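Local atomic coordinates of protein Ta0487 (PDB entry 3KBQ), a protein that is of unknown function but belongs to the CinA family, this chain being a probable molybdopterin-binding domain of a longer protein. Residues G29-Y34 / A159-M164; V58-S63 / G143-I148. One frame throughout, in Å; residues are numbered along the deposited sequence.

Contact 1 (G29-Y34 / A159-M164); sequences GNFLTY and ALLKAM
Phe-31 and Leu-161 carry this contact, which joins two helices of the alpha/beta domain that is probably molybdopterin-binding, of the MoCF_biosynth family. Helix 23-34 and helix 154-163 lie side by side on the same face of the central mixed sheet. No hydrogen bond passes between the segments. The CA atoms of Phe-31 and Leu-161 are 8.6 Å apart, so the backbones stay well separated and side chains span the distance.

The main interaction is CH-pi. Leu-161 lies over one face of the Phe-31 ring, with its CG 3.9 Å from the ring centroid and 15° off the ring normal. The branch is displaced from the ring centre toward the CD2-CE2 bond. The CD2 methyl of Leu-161 sits 3.7 Å from CD2 of Phe-31 and also reaches back to CG and CB. The other methyl, CD1 of Leu-161, is 4.0 Å from CE2 of Phe-31. The two side chains point opposite ways and overlap. Phe-31 reaches the neighbouring helix because CG is anti to the backbone N (chi1 179°).

Further apolar contacts extend the pair. CG of Lys-162 is 4.2 Å from CE1 of Phe-31 and approaches the ring obliquely. Leu-161 also touches Phe-27 and Ile-28 one turn earlier in helix 23-34, and Leu-150 on strand 145-150.

An aromatic neighbour, His-35, meets the Phe-31 ring with planes at about 50°, and its ND1 is hydrogen-bonded to Phe-31 O. Within helix 23-34, Gly-29 O takes two bonds, from the N and the OG1 of Thr-33, which arrive from opposite faces of its carbonyl plane. The Phe-31 ring also reaches the backbone of the other helix: its CZ lies 3.7 Å from Leu-161 O.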
loop_
_atom_site.group_PDB
_atom_site.type_symbol
_atom_site.label_atom_id
_atom_site.label_comp_id
_atom_site.label_asym_id
_atom_site.label_seq_id
_atom_site.Cartn_x
_atom_site.Cartn_y
_atom_site.Cartn_z
ATOM N N GLY B 29 -2.970 -10.686 -2.778
ATOM C CA GLY B 29 -4.316 -10.431 -2.275
ATOM C C GLY B 29 -5.298 -11.505 -2.716
ATOM O O GLY B 29 -6.102 -11.988 -1.911
ATOM N N ASN B 30 -5.209 -11.882 -3.995
ATOM C CA ASN B 30 -6.101 -12.894 -4.535
ATOM C C ASN B 30 -5.789 -14.282 -3.946
ATOM O O ASN B 30 -6.715 -15.019 -3.585
ATOM C CB ASN B 30 -6.027 -12.927 -6.077
ATOM C CG ASN B 30 -6.985 -13.963 -6.675
ATOM O OD1 ASN B 30 -8.202 -13.857 -6.544
ATOM N ND2 ASN B 30 -6.432 -14.967 -7.295
ATOM N N PHE B 31 -4.497 -14.614 -3.821
ATOM C CA PHE B 31 -4.055 -15.896 -3.253
ATOM C C PHE B 31 -4.579 -16.035 -1.828
ATOM O O PHE B 31 -5.141 -17.064 -1.490
ATOM C CB PHE B 31 -2.527 -16.009 -3.300
ATOM C CG PHE B 31 -1.970 -17.309 -2.710
ATOM C CD1 PHE B 31 -1.748 -18.416 -3.518
ATOM C CD2 PHE B 31 -1.616 -17.389 -1.362
ATOM C CE1 PHE B 31 -1.222 -19.623 -2.973
ATOM C CE2 PHE B 31 -1.087 -18.596 -0.817
ATOM C CZ PHE B 31 -0.902 -19.698 -1.640
ATOM N N LEU B 32 -4.426 -14.976 -1.024
ATOM C CA LEU B 32 -4.848 -15.024 0.390
ATOM C C LEU B 32 -6.377 -15.096 0.512
ATOM O O LEU B 32 -6.894 -15.896 1.305
ATOM C CB LEU B 32 -4.331 -13.812 1.163
ATOM C CG LEU B 32 -2.794 -13.737 1.207
ATOM C CD1 LEU B 32 -2.350 -12.411 1.765
ATOM C CD2 LEU B 32 -2.318 -14.921 2.045
ATOM N N THR B 33 -7.065 -14.257 -0.257
ATOM C CA THR B 33 -8.539 -14.300 -0.367
ATOM C C THR B 33 -9.041 -15.687 -0.739
ATOM O O THR B 33 -10.016 -16.213 -0.130
ATOM C CB THR B 33 -9.081 -13.261 -1.394
ATOM O OG1 THR B 33 -8.671 -11.967 -0.995
ATOM C CG2 THR B 33 -10.670 -13.252 -1.459
ATOM N N TYR B 34 -8.399 -16.270 -1.740
ATOM C CA TYR B 34 -8.730 -17.592 -2.206
ATOM C C TYR B 34 -8.619 -18.601 -1.063
ATOM O O TYR B 34 -9.434 -19.525 -0.998
ATOM C CB TYR B 34 -7.802 -18.037 -3.340
ATOM C CG TYR B 34 -8.177 -19.365 -4.000
ATOM C CD1 TYR B 34 -9.169 -19.437 -4.998
ATOM C CD2 TYR B 34 -7.528 -20.549 -3.631
ATOM C CE1 TYR B 34 -9.503 -20.677 -5.613
ATOM C CE2 TYR B 34 -7.886 -21.805 -4.209
ATOM C CZ TYR B 34 -8.844 -21.847 -5.202
ATOM O OH TYR B 34 -9.124 -23.064 -5.783
ATOM N N ALA B 159 6.016 -18.494 -7.562
ATOM C CA ALA B 159 6.519 -19.841 -7.353
ATOM C C ALA B 159 6.671 -20.146 -5.863
ATOM O O ALA B 159 6.209 -21.169 -5.393
ATOM C CB ALA B 159 7.832 -20.056 -8.081
ATOM N N LEU B 160 7.303 -19.258 -5.121
ATOM C CA LEU B 160 7.542 -19.495 -3.688
ATOM C C LEU B 160 6.243 -19.454 -2.847
ATOM O O LEU B 160 6.047 -20.247 -1.911
ATOM C CB LEU B 160 8.537 -18.460 -3.169
ATOM C CG LEU B 160 10.042 -18.660 -3.447
ATOM C CD1 LEU B 160 10.715 -17.336 -3.404
ATOM C CD2 LEU B 160 10.679 -19.482 -2.397
ATOM N N LEU B 161 5.348 -18.535 -3.192
ATOM C CA LEU B 161 4.083 -18.437 -2.482
ATOM C C LEU B 161 3.294 -19.734 -2.632
ATOM O O LEU B 161 2.773 -20.288 -1.636
ATOM C CB LEU B 161 3.286 -17.188 -2.926
ATOM C CG LEU B 161 2.058 -16.863 -2.091
ATOM C CD1 LEU B 161 2.438 -16.774 -0.623
ATOM C CD2 LEU B 161 1.391 -15.522 -2.585
ATOM N N LYS B 162 3.254 -20.245 -3.864
ATOM C CA LYS B 162 2.651 -21.554 -4.137
ATOM C C LYS B 162 3.301 -22.739 -3.404
ATOM O O LYS B 162 2.596 -23.589 -2.884
ATOM C CB LYS B 162 2.466 -21.782 -5.648
ATOM C CG LYS B 162 1.179 -21.065 -6.112
ATOM C CD LYS B 162 0.906 -21.051 -7.614
ATOM C CE LYS B 162 1.534 -19.836 -8.275
ATOM N NZ LYS B 162 2.934 -20.155 -8.664
ATOM N N ALA B 163 4.621 -22.762 -3.316
ATOM C CA ALA B 163 5.355 -23.751 -2.519
ATOM C C ALA B 163 5.084 -23.681 -0.992
ATOM O O ALA B 163 5.313 -24.660 -0.273
ATOM C CB ALA B 163 6.841 -23.635 -2.792
ATOM N N MET B 164 4.635 -22.514 -0.517
ATOM C CA MET B 164 4.326 -22.258 0.902
ATOM C C MET B 164 2.855 -22.508 1.253
ATOM O O MET B 164 2.442 -22.236 2.379
ATOM C CB MET B 164 4.633 -20.787 1.258
ATOM C CG MET B 164 6.117 -20.444 1.407
ATOM S SD MET B 164 6.932 -21.706 2.442
ATOM C CE MET B 164 6.056 -21.421 3.976
#

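Contact 2 (V58-S63 / G143-I148); sequences VALEVS and GGKKVI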
loop_
_atom_site.group_PDB
_atom_site.type_symbol
_atom_site.label_atom_id
_atom_site.label_comp_id
_atom_site.label_asym_id
_atom_site.label_seq_id
_atom_site.Cartn_x
_atom_site.Cartn_y
_atom_site.Cartn_z
ATOM N N VAL B 58 3.292 -2.407 11.898
ATOM C CA VAL B 58 1.864 -2.182 11.699
ATOM C C VAL B 58 1.120 -3.419 11.143
ATOM O O VAL B 58 0.067 -3.779 11.693
ATOM C CB VAL B 58 1.587 -0.935 10.876
ATOM C CG1 VAL B 58 0.116 -0.665 10.845
ATOM C CG2 VAL B 58 2.266 0.257 11.608
ATOM N N ALA B 59 1.670 -4.053 10.104
ATOM C CA ALA B 59 1.031 -5.225 9.557
ATOM C C ALA B 59 0.797 -6.265 10.653
ATOM O O ALA B 59 -0.303 -6.870 10.746
ATOM C CB ALA B 59 1.861 -5.810 8.332
ATOM N N LEU B 60 1.788 -6.426 11.524
ATOM C CA LEU B 60 1.723 -7.465 12.561
ATOM C C LEU B 60 0.722 -7.084 13.649
ATOM O O LEU B 60 0.063 -7.963 14.253
ATOM C CB LEU B 60 3.109 -7.708 13.157
ATOM C CG LEU B 60 4.093 -8.567 12.360
ATOM C CD1 LEU B 60 5.566 -8.433 12.945
ATOM C CD2 LEU B 60 3.675 -10.076 12.359
ATOM N N GLU B 61 0.556 -5.780 13.866
ATOM C CA GLU B 61 -0.421 -5.298 14.840
ATOM C C GLU B 61 -1.857 -5.667 14.384
ATOM O O GLU B 61 -2.708 -5.923 15.191
ATOM C CB GLU B 61 -0.276 -3.788 14.930
ATOM C CG GLU B 61 -1.294 -3.081 15.735
ATOM C CD GLU B 61 -1.008 -1.549 15.768
ATOM O OE1 GLU B 61 0.097 -1.083 15.351
ATOM O OE2 GLU B 61 -1.920 -0.810 16.204
ATOM N N VAL B 62 -2.133 -5.687 13.092
ATOM C CA VAL B 62 -3.530 -5.875 12.635
ATOM C C VAL B 62 -3.823 -7.246 11.982
ATOM O O VAL B 62 -4.978 -7.550 11.612
ATOM C CB VAL B 62 -3.917 -4.725 11.653
ATOM C CG1 VAL B 62 -3.725 -3.378 12.331
ATOM C CG2 VAL B 62 -3.072 -4.797 10.275
ATOM N N SER B 63 -2.800 -8.083 11.826
ATOM C CA SER B 63 -2.997 -9.357 11.156
ATOM C C SER B 63 -2.103 -10.458 11.742
ATOM O O SER B 63 -1.055 -10.165 12.316
ATOM C CB SER B 63 -2.802 -9.221 9.632
ATOM O OG SER B 63 -1.487 -8.837 9.369
ATOM N N GLY B 143 5.964 -14.606 17.652
ATOM C CA GLY B 143 5.053 -15.370 18.557
ATOM C C GLY B 143 4.248 -16.364 17.710
ATOM O O GLY B 143 4.819 -17.164 16.958
ATOM N N GLY B 144 2.932 -16.248 17.741
ATOM C CA GLY B 144 2.057 -17.122 16.963
ATOM C C GLY B 144 1.717 -16.573 15.591
ATOM O O GLY B 144 0.869 -17.134 14.884
ATOM N N LYS B 145 2.362 -15.478 15.197
ATOM C CA LYS B 145 2.059 -14.879 13.891
ATOM C C LYS B 145 3.029 -15.406 12.852
ATOM O O LYS B 145 4.113 -15.839 13.202
ATOM C CB LYS B 145 2.102 -13.343 13.949
ATOM C CG LYS B 145 0.965 -12.789 14.811
ATOM C CD LYS B 145 1.125 -11.249 15.047
ATOM C CE LYS B 145 0.029 -10.756 16.029
ATOM N NZ LYS B 145 -1.226 -10.249 15.350
ATOM N N LYS B 146 2.655 -15.367 11.577
ATOM C CA LYS B 146 3.612 -15.799 10.542
ATOM C C LYS B 146 3.909 -14.715 9.526
ATOM O O LYS B 146 3.051 -13.901 9.215
ATOM C CB LYS B 146 3.087 -17.048 9.872
ATOM C CG LYS B 146 3.208 -18.255 10.822
ATOM C CD LYS B 146 3.519 -19.568 10.054
ATOM C CE LYS B 146 2.224 -20.203 9.515
ATOM N NZ LYS B 146 2.516 -21.516 8.844
ATOM N N VAL B 147 5.133 -14.707 9.016
ATOM C CA VAL B 147 5.568 -13.657 8.118
ATOM C C VAL B 147 6.269 -14.378 6.972
ATOM O O VAL B 147 7.166 -15.195 7.198
ATOM C CB VAL B 147 6.528 -12.679 8.776
ATOM C CG1 VAL B 147 6.937 -11.597 7.779
ATOM C CG2 VAL B 147 5.882 -11.985 9.986
ATOM N N ILE B 148 5.803 -14.143 5.763
ATOM C CA ILE B 148 6.407 -14.732 4.550
ATOM C C ILE B 148 7.043 -13.585 3.757
ATOM O O ILE B 148 6.350 -12.623 3.380
ATOM C CB ILE B 148 5.322 -15.393 3.667
ATOM C CG1 ILE B 148 4.598 -16.520 4.426
ATOM C CG2 ILE B 148 5.908 -15.922 2.360
ATOM C CD1 ILE B 148 5.254 -17.845 4.235
#
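Lys-145 reaches from strand 145-150 to the C-terminal end of helix 49-62, where its amine meets two backbone carbonyls. The helix packs on one face of the mixed sheet of this alpha/beta domain. Lys-145 and Leu-60 bury the most surface here, with Val-147 well behind.

The lysine runs extended as far as CE and bends at chi4 (-93°), which turns NZ onto the helix end. Lys-145 NZ donates to Leu-60 O at 2.8 Å. NZ approaches that oxygen almost head-on, at a C=O...N angle of 171°. A second bond, from Lys-145 NZ to Ser-63 O at 3.0 Å, comes from above the carbonyl plane at a C=O...N angle of 114°. Asp-64, just past the helix segment, adds a salt bridge through OD1.

Leu-60 supplies the apolar half through its CD2 methyl. Its side chain crosses that of Lys-145 obliquely, and CD2 of Leu-60 is 3.9 Å from CD of Lys-145. The same methyl of Leu-60 meets CG2 of Val-147 at 3.8 Å, with the two side chains at about a right angle. With CG1 of Val-147 anti to the backbone N, CG2 is the branch that meets Leu-60. Leu-60 also rests on Val-66 of the neighbouring strand 65-69.

A methionine in place of Lys-145 would probably leave Leu-60 O and Ser-63 O without this donor and Asp-64 without its salt-bridge mate.

One amine thus serves two carbonyls and a carboxylate. Its positive charge probably offsets the partial negative charge at the helix C-terminus as well as the charge of Asp-64, which should favour the protonated lysine.

Overall arrangement
From the N terminus the chain forms strand 5-11, then helix 23-34, which supplies the first half of contact 1. It passes strand 38-45 into helix 49-62, the first half of contact 2. After about 80 more residues it returns along strand 145-150 and closes contact 2. Helix 154-163 follows directly and closes contact 1, so the loop of contact 2 is nested inside that of contact 1. Contact 1 joins two helices on one face of the mixed sheet; contact 2 ties helix 49-62 to strand 145-150 on the other. Their centres are about 16 Å apart. They touch where Met-164 CE packs 3.7 Å from Ile-148 CD1, on the strand face turned to helix 154-163.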